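PDB 6O38: acinetobacter secreted protease CpaA from Acinetobacter nosocomialis M2, which is a zinc metalloprotease secreted by the type II system with the help of the chaperone CpaB, and probably cleaves glycoproteins, as StcE-type relatives do. Local coordinates for residues L132-R137 with K156-F161; S171-K176 with N207-E212. One frame throughout, in Å; residues are numbered along the deposited sequence.

Contact 1 of 2, residues L132-R137 with K156-F161; sequences LPSDVR and KTNLLF
Asn158 donates a hydrogen bond from its side-chain amide to the hydroxyl of Ser134 across the contact. Both loops belong to one StcE-type beta-sandwich domain. Residues 132-137 follow strand 129-131 and lead to strand 141-146. Residues 156-161 follow strand 152-154, which pairs in parallel with strand 129-131. The contact therefore ties together the loops that leave two neighbouring strands.

The polar part is carried by one nitrogen. Asn158 ND2 gives its hydrogen bond to Ser134 OG at 3.0 Å, with an N-H...O angle of 154°. Leu132 O is modelled close to the same nitrogen. The separation of 2.4 Å between Asn158 ND2 and Leu132 O is too short to trust, so a second hydrogen bond there is only probable. The bond to Ser134 OG helps to orient the buried amide.

Asn158 sits at the third position of a type I turn from Lys156 to Leu159. The turn is closed by Leu159 N and Lys156 O at 3.3 Å. The Asn158 side chain has CG between its backbone N and carbonyl carbon (chi1 56°), and this carries the amide from the turn to the other loop.

Apolar contact is slight. Leu132 CB points toward the turn, and Leu132 CD1 lies 4.6 Å from Leu159 CD2. Trp184 of strand 183-195 packs on both leucines and on Asn158. It also bonds Pro133 O through NE1 and is backbone hydrogen-bonded to Asn158 and Leu160. One indole-bearing residue thus joins the two loops from outside.

On the serine side, the hydroxyl meets the amide nearly in plane: Ser134 OG lies 8° out of the amide plane of Asn158.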
loop_
_atom_site.group_PDB
_atom_site.type_symbol
_atom_site.label_atom_id
_atom_site.label_comp_id
_atom_site.label_asym_id
_atom_site.label_seq_id
_atom_site.Cartn_x
_atom_site.Cartn_y
_atom_site.Cartn_z
ATOM N N LEU A 132 -12.746 -4.532 -26.766
ATOM C CA LEU A 132 -11.352 -4.948 -26.769
ATOM C C LEU A 132 -11.269 -6.463 -26.940
ATOM O O LEU A 132 -12.063 -7.199 -26.348
ATOM C CB LEU A 132 -10.660 -4.532 -25.474
ATOM C CG LEU A 132 -10.568 -3.031 -25.193
ATOM C CD1 LEU A 132 -9.883 -2.780 -23.860
ATOM C CD2 LEU A 132 -9.833 -2.322 -26.320
ATOM N N PRO A 133 -10.329 -6.955 -27.742
ATOM C CA PRO A 133 -10.230 -8.402 -27.943
ATOM C C PRO A 133 -9.698 -9.092 -26.699
ATOM O O PRO A 133 -8.860 -8.557 -25.969
ATOM C CB PRO A 133 -9.250 -8.531 -29.114
ATOM C CG PRO A 133 -8.399 -7.315 -29.006
ATOM C CD PRO A 133 -9.307 -6.219 -28.505
ATOM N N SER A 134 -10.200 -10.296 -26.461
ATOM C CA SER A 134 -9.721 -11.108 -25.358
ATOM C C SER A 134 -8.569 -11.996 -25.813
ATOM O O SER A 134 -8.311 -12.164 -27.009
ATOM C CB SER A 134 -10.854 -11.963 -24.790
ATOM O OG SER A 134 -11.834 -11.163 -24.155
ATOM N N ASP A 135 -7.877 -12.575 -24.834
ATOM C CA ASP A 135 -6.800 -13.534 -25.069
ATOM C C ASP A 135 -5.724 -12.953 -25.986
ATOM O O ASP A 135 -5.418 -13.475 -27.060
ATOM C CB ASP A 135 -7.377 -14.831 -25.630
ATOM C CG ASP A 135 -8.406 -15.444 -24.709
ATOM O OD1 ASP A 135 -8.236 -15.367 -23.473
ATOM O OD2 ASP A 135 -9.419 -15.950 -25.220
ATOM N N VAL A 136 -5.150 -11.847 -25.526
ATOM C CA VAL A 136 -4.003 -11.211 -26.162
ATOM C C VAL A 136 -2.791 -11.471 -25.277
ATOM O O VAL A 136 -2.921 -12.055 -24.195
ATOM C CB VAL A 136 -4.243 -9.706 -26.378
ATOM C CG1 VAL A 136 -5.635 -9.470 -26.947
ATOM C CG2 VAL A 136 -4.065 -8.954 -25.076
ATOM N N ARG A 137 -1.607 -11.062 -25.735
ATOM C CA ARG A 137 -0.382 -11.307 -24.983
ATOM C C ARG A 137 -0.493 -10.693 -23.591
ATOM O O ARG A 137 -0.884 -9.531 -23.441
ATOM C CB ARG A 137 0.811 -10.707 -25.729
ATOM C CG ARG A 137 2.179 -10.989 -25.132
ATOM C CD ARG A 137 3.288 -10.423 -26.028
ATOM N NE ARG A 137 3.325 -11.024 -27.359
ATOM C CZ ARG A 137 3.916 -12.180 -27.645
ATOM N NH1 ARG A 137 3.905 -12.645 -28.888
ATOM N NH2 ARG A 137 4.533 -12.865 -26.692
ATOM N N LYS A 156 -18.319 -4.387 -22.010
ATOM C CA LYS A 156 -17.930 -4.682 -20.639
ATOM C C LYS A 156 -17.711 -6.167 -20.379
ATOM O O LYS A 156 -17.382 -6.536 -19.248
ATOM C CB LYS A 156 -18.988 -4.140 -19.672
ATOM C CG LYS A 156 -19.370 -2.692 -19.939
ATOM C CD LYS A 156 -20.163 -2.103 -18.786
ATOM C CE LYS A 156 -21.027 -0.942 -19.244
ATOM N NZ LYS A 156 -21.938 -0.475 -18.161
ATOM N N THR A 157 -17.895 -7.021 -21.389
ATOM C CA THR A 157 -17.829 -8.465 -21.174
ATOM C C THR A 157 -16.475 -8.886 -20.613
ATOM O O THR A 157 -16.402 -9.605 -19.609
ATOM C CB THR A 157 -18.124 -9.207 -22.479
ATOM O OG1 THR A 157 -19.458 -8.908 -22.909
ATOM C CG2 THR A 157 -17.987 -10.709 -22.278
ATOM N N ASN A 158 -15.387 -8.445 -21.246
ATOM C CA ASN A 158 -14.045 -8.844 -20.848
ATOM C C ASN A 158 -13.357 -7.801 -19.973
ATOM O O ASN A 158 -12.128 -7.819 -19.848
ATOM C CB ASN A 158 -13.194 -9.146 -22.084
ATOM C CG ASN A 158 -13.135 -7.983 -23.057
ATOM O OD1 ASN A 158 -13.688 -6.913 -22.804
ATOM N ND2 ASN A 158 -12.461 -8.190 -24.181
ATOM N N LEU A 159 -14.121 -6.897 -19.370
ATOM C CA LEU A 159 -13.577 -5.944 -18.416
ATOM C C LEU A 159 -13.717 -6.487 -17.001
ATOM O O LEU A 159 -14.644 -7.243 -16.695
ATOM C CB LEU A 159 -14.282 -4.592 -18.538
ATOM C CG LEU A 159 -14.282 -3.972 -19.937
ATOM C CD1 LEU A 159 -14.926 -2.595 -19.920
ATOM C CD2 LEU A 159 -12.869 -3.898 -20.496
ATOM N N LEU A 160 -12.770 -6.107 -16.138
ATOM C CA LEU A 160 -12.773 -6.604 -14.764
ATOM C C LEU A 160 -14.076 -6.261 -14.052
ATOM O O LEU A 160 -14.653 -7.104 -13.355
ATOM C CB LEU A 160 -11.577 -6.040 -13.999
ATOM C CG LEU A 160 -11.455 -6.470 -12.536
ATOM C CD1 LEU A 160 -11.118 -7.950 -12.437
ATOM C CD2 LEU A 160 -10.415 -5.628 -11.814
ATOM N N PHE A 161 -14.556 -5.031 -14.216
ATOM C CA PHE A 161 -15.824 -4.603 -13.651
ATOM C C PHE A 161 -16.621 -3.832 -14.695
ATOM O O PHE A 161 -16.040 -3.099 -15.504
ATOM C CB PHE A 161 -15.612 -3.724 -12.408
ATOM C CG PHE A 161 -15.105 -4.478 -11.213
ATOM C CD1 PHE A 161 -15.955 -5.285 -10.475
ATOM C CD2 PHE A 161 -13.781 -4.372 -10.821
ATOM C CE1 PHE A 161 -15.493 -5.979 -9.372
ATOM C CE2 PHE A 161 -13.312 -5.064 -9.718
ATOM C CZ PHE A 161 -14.170 -5.868 -8.994
#

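Contact 2 of 2, residues S171-K176 with N207-E212; sequences SEYWFK and NSPLTE
The Tyr173 ring meets the proline ring of Pro209 obliquely, and the two side chains approach from opposite directions. The contact lies at the junction of two successive StcE-type beta-sandwich domains. Tyr173 is on strand 172-178 of one, and Pro209 comes just before strand 210-215 of the next. Phe165 touches Pro209 and makes an edge-to-face contact with the tyrosine. Farther along the strand, the Trp174 ring has Glu172 OE2 at its edge, in plane. Trp174 NE1 is hydrogen-bonded to Glu172 OE2 at 2.9 Å and 167°, using the anti lone pair of that oxygen.

Across the junction there is no hydrogen bond; the proline carbons meet the ring and its hydroxyl. Pro209 CD is 3.7 Å from Tyr173 CZ, and Pro209 CG lies 4.1 Å from Tyr173 CE1. Tyr173 CG stands anti to the carbonyl carbon (chi1 -54°), which sends the ring out toward residues 207-212.

The phenol has its polar partner elsewhere: Tyr173 OH is hydrogen-bonded to Thr166 O, so its buried oxygen is satisfied. Around that hydroxyl, Pro209 CD comes within 3.3 Å of Tyr173 OH and Ser208 CB within 3.9 Å of the same oxygen.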
loop_
_atom_site.group_PDB
_atom_site.type_symbol
_atom_site.label_atom_id
_atom_site.label_comp_id
_atom_site.label_asym_id
_atom_site.label_seq_id
_atom_site.Cartn_x
_atom_site.Cartn_y
_atom_site.Cartn_z
ATOM N N SER A 171 -12.086 11.877 -23.061
ATOM C CA SER A 171 -11.982 10.691 -22.224
ATOM C C SER A 171 -10.691 9.936 -22.521
ATOM O O SER A 171 -10.196 9.924 -23.651
ATOM C CB SER A 171 -13.187 9.777 -22.441
ATOM O OG SER A 171 -14.390 10.420 -22.055
ATOM N N GLU A 172 -10.144 9.300 -21.487
ATOM C CA GLU A 172 -8.890 8.566 -21.618
ATOM C C GLU A 172 -8.865 7.445 -20.592
ATOM O O GLU A 172 -8.863 7.709 -19.386
ATOM C CB GLU A 172 -7.689 9.497 -21.435
ATOM C CG GLU A 172 -6.339 8.805 -21.529
ATOM C CD GLU A 172 -5.190 9.791 -21.624
ATOM O OE1 GLU A 172 -5.456 11.009 -21.711
ATOM O OE2 GLU A 172 -4.022 9.349 -21.614
ATOM N N TYR A 173 -8.847 6.201 -21.070
ATOM C CA TYR A 173 -8.791 5.022 -20.215
ATOM C C TYR A 173 -7.616 4.152 -20.632
ATOM O O TYR A 173 -7.419 3.902 -21.826
ATOM C CB TYR A 173 -10.090 4.211 -20.292
ATOM C CG TYR A 173 -11.347 5.006 -20.016
ATOM C CD1 TYR A 173 -11.421 5.873 -18.934
ATOM C CD2 TYR A 173 -12.461 4.885 -20.837
ATOM C CE1 TYR A 173 -12.569 6.599 -18.679
ATOM C CE2 TYR A 173 -13.612 5.607 -20.590
ATOM C CZ TYR A 173 -13.661 6.463 -19.510
ATOM O OH TYR A 173 -14.806 7.183 -19.262
ATOM N N TRP A 174 -6.841 3.695 -19.653
ATOM C CA TRP A 174 -5.737 2.772 -19.879
ATOM C C TRP A 174 -6.080 1.421 -19.266
ATOM O O TRP A 174 -6.438 1.343 -18.085
ATOM C CB TRP A 174 -4.434 3.309 -19.280
ATOM C CG TRP A 174 -3.877 4.508 -19.989
ATOM C CD1 TRP A 174 -4.385 5.774 -19.986
ATOM C CD2 TRP A 174 -2.693 4.555 -20.796
ATOM N NE1 TRP A 174 -3.596 6.605 -20.745
ATOM C CE2 TRP A 174 -2.550 5.880 -21.253
ATOM C CE3 TRP A 174 -1.741 3.604 -21.178
ATOM C CZ2 TRP A 174 -1.494 6.279 -22.072
ATOM C CZ3 TRP A 174 -0.693 4.001 -21.992
ATOM C CH2 TRP A 174 -0.580 5.327 -22.430
ATOM N N PHE A 175 -5.965 0.363 -20.065
ATOM C CA PHE A 175 -6.246 -0.995 -19.626
ATOM C C PHE A 175 -5.023 -1.876 -19.837
ATOM O O PHE A 175 -4.259 -1.685 -20.786
ATOM C CB PHE A 175 -7.434 -1.605 -20.384
ATOM C CG PHE A 175 -8.742 -0.912 -20.133
ATOM C CD1 PHE A 175 -9.532 -1.269 -19.053
ATOM C CD2 PHE A 175 -9.188 0.081 -20.988
ATOM C CE1 PHE A 175 -10.739 -0.637 -18.824
ATOM C CE2 PHE A 175 -10.395 0.714 -20.765
ATOM C CZ PHE A 175 -11.170 0.354 -19.682
ATOM N N LYS A 176 -4.848 -2.848 -18.945
ATOM C CA LYS A 176 -3.836 -3.882 -19.100
ATOM C C LYS A 176 -4.507 -5.239 -18.963
ATOM O O LYS A 176 -5.294 -5.454 -18.037
ATOM C CB LYS A 176 -2.711 -3.731 -18.070
ATOM C CG LYS A 176 -1.545 -4.686 -18.287
ATOM C CD LYS A 176 -0.293 -4.216 -17.565
ATOM C CE LYS A 176 -0.436 -4.338 -16.058
ATOM N NZ LYS A 176 0.851 -4.074 -15.356
ATOM N N ASN A 207 -21.132 9.807 -14.852
ATOM C CA ASN A 207 -20.961 9.727 -16.293
ATOM C C ASN A 207 -19.697 8.995 -16.715
ATOM O O ASN A 207 -19.499 8.782 -17.917
ATOM C CB ASN A 207 -20.951 11.139 -16.904
ATOM C CG ASN A 207 -21.626 11.197 -18.257
ATOM O OD1 ASN A 207 -22.148 10.196 -18.748
ATOM N ND2 ASN A 207 -21.625 12.377 -18.870
ATOM N N SER A 208 -18.845 8.603 -15.773
ATOM C CA SER A 208 -17.544 8.025 -16.083
ATOM C C SER A 208 -17.113 7.182 -14.890
ATOM O O SER A 208 -17.707 7.277 -13.807
ATOM C CB SER A 208 -16.512 9.126 -16.392
ATOM O OG SER A 208 -16.117 9.803 -15.212
ATOM N N PRO A 209 -16.088 6.333 -15.052
ATOM C CA PRO A 209 -15.676 5.478 -13.926
ATOM C C PRO A 209 -15.047 6.240 -12.773
ATOM O O PRO A 209 -14.937 5.679 -11.675
ATOM C CB PRO A 209 -14.666 4.510 -14.560
ATOM C CG PRO A 209 -14.891 4.606 -16.025
ATOM C CD PRO A 209 -15.348 6.000 -16.281
ATOM N N LEU A 210 -14.635 7.489 -12.975
ATOM C CA LEU A 210 -13.986 8.270 -11.925
ATOM C C LEU A 210 -14.455 9.714 -12.032
ATOM O O LEU A 210 -14.081 10.422 -12.973
ATOM C CB LEU A 210 -12.463 8.180 -12.033
ATOM C CG LEU A 210 -11.664 8.918 -10.960
ATOM C CD1 LEU A 210 -12.078 8.447 -9.575
ATOM C CD2 LEU A 210 -10.170 8.723 -11.173
ATOM N N THR A 211 -15.265 10.147 -11.071
ATOM C CA THR A 211 -15.743 11.522 -10.993
ATOM C C THR A 211 -15.045 12.222 -9.835
ATOM O O THR A 211 -14.959 11.672 -8.732
ATOM C CB THR A 211 -17.262 11.566 -10.804
ATOM O OG1 THR A 211 -17.890 10.706 -11.764
ATOM C CG2 THR A 211 -17.781 12.985 -10.989
ATOM N N GLU A 212 -14.548 13.432 -10.086
ATOM C CA GLU A 212 -13.777 14.186 -9.103
ATOM C C GLU A 212 -14.482 15.514 -8.853
ATOM O O GLU A 212 -14.579 16.351 -9.756
ATOM C CB GLU A 212 -12.342 14.394 -9.588
ATOM C CG GLU A 212 -11.450 15.152 -8.625
ATOM C CD GLU A 212 -9.995 15.140 -9.059
ATOM O OE1 GLU A 212 -9.427 16.232 -9.277
ATOM O OE2 GLU A 212 -9.423 14.037 -9.192
#

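In the fold
The two contacts follow each other along the chain, contact 1 closing before contact 2 opens. Their centres are 16 Å apart. Contact 1 is internal to one beta-sandwich domain, whereas contact 2 joins that domain to the next. Phe175 bridges them: its CD2 packs 4.1 Å from Leu132 CD1, and its CE1 lies 4.2 Å from Leu159 CD2. Phe165 extends the same apolar cluster, touching Leu159 and meeting the ring of Phe175 edge-to-face. Neither contact includes a zinc ligand. The zinc is held by His498, His502 and His508, within the reprolysin-like region much later in the chain. The chaperone chain touches neither contact.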